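Local structure of uncharacterized protein (Treponema denticola ATCC 35404, 6R9N) at residues D184-K187 against H188-L191. The protein is a di-iron sensor of iron(II) and oxygen for bacterial chemotaxis, built on a metallo-beta-lactamase-like fold and able to stabilise an iron-peroxy species. Numbering follows the deposited sequence.
Sequences DFEK and HLPL
Phe185 and Leu189, one helical turn apart, carry the side-chain part of this contact at the N-terminal end of helix 185-199. The CD1 methyl of Leu189 comes to 3.8 Å from Phe185 CE2 and lies almost as near to CZ, while CD2 of the same leucine is more remote from the ring, so one branch does most of the touching. The ring swings forward along the helix because Phe185 CG stands anti to the backbone N (chi1 -166°), and its far end thus reaches Leu189 although the CA-CB bond itself leads the other way.

Behind this pair run the first two i to i+4 bonds of the helix. His188 N donates to Asp184 O at 2.9 Å, and Leu189 N donates to Phe185 O at 2.8 Å. Asp184 is the N-cap: its OD2 takes a weak bond from Lys187 N, 3.0 Å long, which occupies an amide of the first turn that has no earlier helical carbonyl to use. Pro190 introduces a kink; its CD sits 3.2 Å from Lys187 O and also packs against Glu186 O, the carbonyl to which a proline, lacking an N-H, can offer no backbone donor. Leu191 N instead closes a shorter turn onto His188 O.

The helix start lies near the protein surface, with the His188 side chain about 14 Å from an iron(III) ion, and its side chains spread in several directions. Phe185 packs on Gln233, Asn236 and Phe237 of helix 232-242, and Leu189 on Trp240 of that helix. Buried His188 meets the Tyr229 ring of strand 229-230 nearly at right angles and touches Ala171 and Val182. The Leu191 side chain touches Ala171 and Phe173, and a backbone hydrogen bond pairs Leu191 with Val172, joining the helix to the connection that leads into it from strand 162-164.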
ATOM      1  N   ASP A 184      -7.882   7.939  27.994  1.00 45.73           N
ATOM      2  CA  ASP A 184      -9.342   8.000  27.951  1.00 44.63           C
ATOM      3  C   ASP A 184      -9.758   7.528  26.566  1.00 39.83           C
ATOM      4  O   ASP A 184      -9.584   8.254  25.581  1.00 37.84           O
ATOM      5  CB  ASP A 184      -9.895   9.396  28.255  1.00 42.51           C
ATOM      6  CG  ASP A 184     -11.413   9.445  28.172  1.00 51.47           C
ATOM      7  OD1 ASP A 184     -12.083   8.473  28.643  1.00 52.27           O
ATOM      8  OD2 ASP A 184     -11.947  10.425  27.596  1.00 56.44           O
ATOM      9  N   PHE A 185     -10.268   6.294  26.508  1.00 43.35           N
ATOM     10  CA  PHE A 185     -10.647   5.703  25.229  1.00 38.07           C
ATOM     11  C   PHE A 185     -11.690   6.549  24.515  1.00 37.97           C
ATOM     12  O   PHE A 185     -11.652   6.682  23.284  1.00 37.33           O
ATOM     13  CB  PHE A 185     -11.160   4.280  25.431  1.00 38.83           C
ATOM     14  CG  PHE A 185     -11.247   3.496  24.159  1.00 36.09           C
ATOM     15  CD1 PHE A 185     -10.097   3.112  23.500  1.00 35.05           C
ATOM     16  CD2 PHE A 185     -12.473   3.171  23.606  1.00 38.83           C
ATOM     17  CE1 PHE A 185     -10.168   2.415  22.313  1.00 35.73           C
ATOM     18  CE2 PHE A 185     -12.558   2.460  22.423  1.00 35.44           C
ATOM     19  CZ  PHE A 185     -11.400   2.085  21.770  1.00 34.91           C
ATOM     20  N   GLU A 186     -12.619   7.147  25.266  1.00 36.25           N
ATOM     21  CA  GLU A 186     -13.637   7.973  24.631  1.00 37.69           C
ATOM     22  C   GLU A 186     -13.040   9.233  24.029  1.00 36.00           C
ATOM     23  O   GLU A 186     -13.493   9.675  22.973  1.00 37.71           O
ATOM     24  CB  GLU A 186     -14.733   8.357  25.630  1.00 45.43           C
ATOM     25  CG  GLU A 186     -15.598   7.222  26.094  1.00 41.66           C
ATOM     26  CD  GLU A 186     -16.433   6.662  24.974  1.00 49.37           C
ATOM     27  OE1 GLU A 186     -16.839   7.444  24.080  1.00 46.70           O
ATOM     28  OE2 GLU A 186     -16.675   5.435  24.977  1.00 51.99           O
ATOM     29  N   LYS A 187     -12.025   9.825  24.665  1.00 38.27           N
ATOM     30  CA  LYS A 187     -11.391  10.989  24.052  1.00 37.09           C
ATOM     31  C   LYS A 187     -10.526  10.587  22.864  1.00 35.77           C
ATOM     32  O   LYS A 187     -10.320  11.386  21.940  1.00 35.41           O
ATOM     33  CB  LYS A 187     -10.542  11.739  25.078  1.00 38.35           C
ATOM     34  CG  LYS A 187     -11.258  12.850  25.821  1.00 45.97           C
ATOM     35  CD  LYS A 187     -10.282  13.934  26.282  1.00 49.60           C
ATOM     36  CE  LYS A 187     -10.883  14.787  27.396  1.00 58.19           C
ATOM     37  NZ  LYS A 187      -9.963  14.910  28.569  1.00 57.00           N
ATOM     38  N   HIS A 188      -9.989   9.365  22.884  1.00 36.60           N
ATOM     39  CA  HIS A 188      -9.158   8.888  21.786  1.00 36.13           C
ATOM     40  C   HIS A 188      -9.977   8.457  20.579  1.00 31.74           C
ATOM     41  O   HIS A 188      -9.506   8.580  19.446  1.00 35.72           O
ATOM     42  CB  HIS A 188      -8.307   7.717  22.258  1.00 33.62           C
ATOM     43  CG  HIS A 188      -7.136   7.431  21.377  1.00 33.54           C
ATOM     44  ND1 HIS A 188      -6.078   8.304  21.242  1.00 31.51           N
ATOM     45  CD2 HIS A 188      -6.847   6.362  20.598  1.00 28.54           C
ATOM     46  CE1 HIS A 188      -5.185   7.783  20.420  1.00 29.02           C
ATOM     47  NE2 HIS A 188      -5.627   6.605  20.018  1.00 31.30           N
ATOM     48  N   LEU A 189     -11.193   7.965  20.801  1.00 32.88           N
ATOM     49  CA  LEU A 189     -11.992   7.386  19.723  1.00 32.38           C
ATOM     50  C   LEU A 189     -12.116   8.280  18.497  1.00 34.29           C
ATOM     51  O   LEU A 189     -11.980   7.755  17.377  1.00 32.68           O
ATOM     52  CB  LEU A 189     -13.384   7.010  20.250  1.00 31.54           C
ATOM     53  CG  LEU A 189     -14.080   5.770  19.681  1.00 39.93           C
ATOM     54  CD1 LEU A 189     -13.102   4.664  19.360  1.00 33.80           C
ATOM     55  CD2 LEU A 189     -15.110   5.265  20.683  1.00 39.69           C
ATOM     56  N   PRO A 190     -12.376   9.588  18.609  1.00 32.73           N
ATOM     57  CA  PRO A 190     -12.477  10.411  17.390  1.00 34.77           C
ATOM     58  C   PRO A 190     -11.202  10.440  16.568  1.00 34.69           C
ATOM     59  O   PRO A 190     -11.254  10.827  15.399  1.00 36.01           O
ATOM     60  CB  PRO A 190     -12.815  11.813  17.925  1.00 35.85           C
ATOM     61  CG  PRO A 190     -13.303  11.600  19.318  1.00 34.37           C
ATOM     62  CD  PRO A 190     -12.549  10.405  19.822  1.00 35.12           C
ATOM     63  N   LEU A 191     -10.052  10.095  17.151  1.00 37.24           N
ATOM     64  CA  LEU A 191      -8.798  10.084  16.405  1.00 36.83           C
ATOM     65  C   LEU A 191      -8.600   8.806  15.590  1.00 32.96           C
ATOM     66  O   LEU A 191      -7.801   8.796  14.646  1.00 35.96           O
ATOM     67  CB  LEU A 191      -7.629  10.293  17.374  1.00 34.46           C
ATOM     68  CG  LEU A 191      -7.774  11.462  18.351  1.00 37.38           C
ATOM     69  CD1 LEU A 191      -6.491  11.645  19.140  1.00 37.11           C
ATOM     70  CD2 LEU A 191      -8.153  12.750  17.631  1.00 35.30           C
TER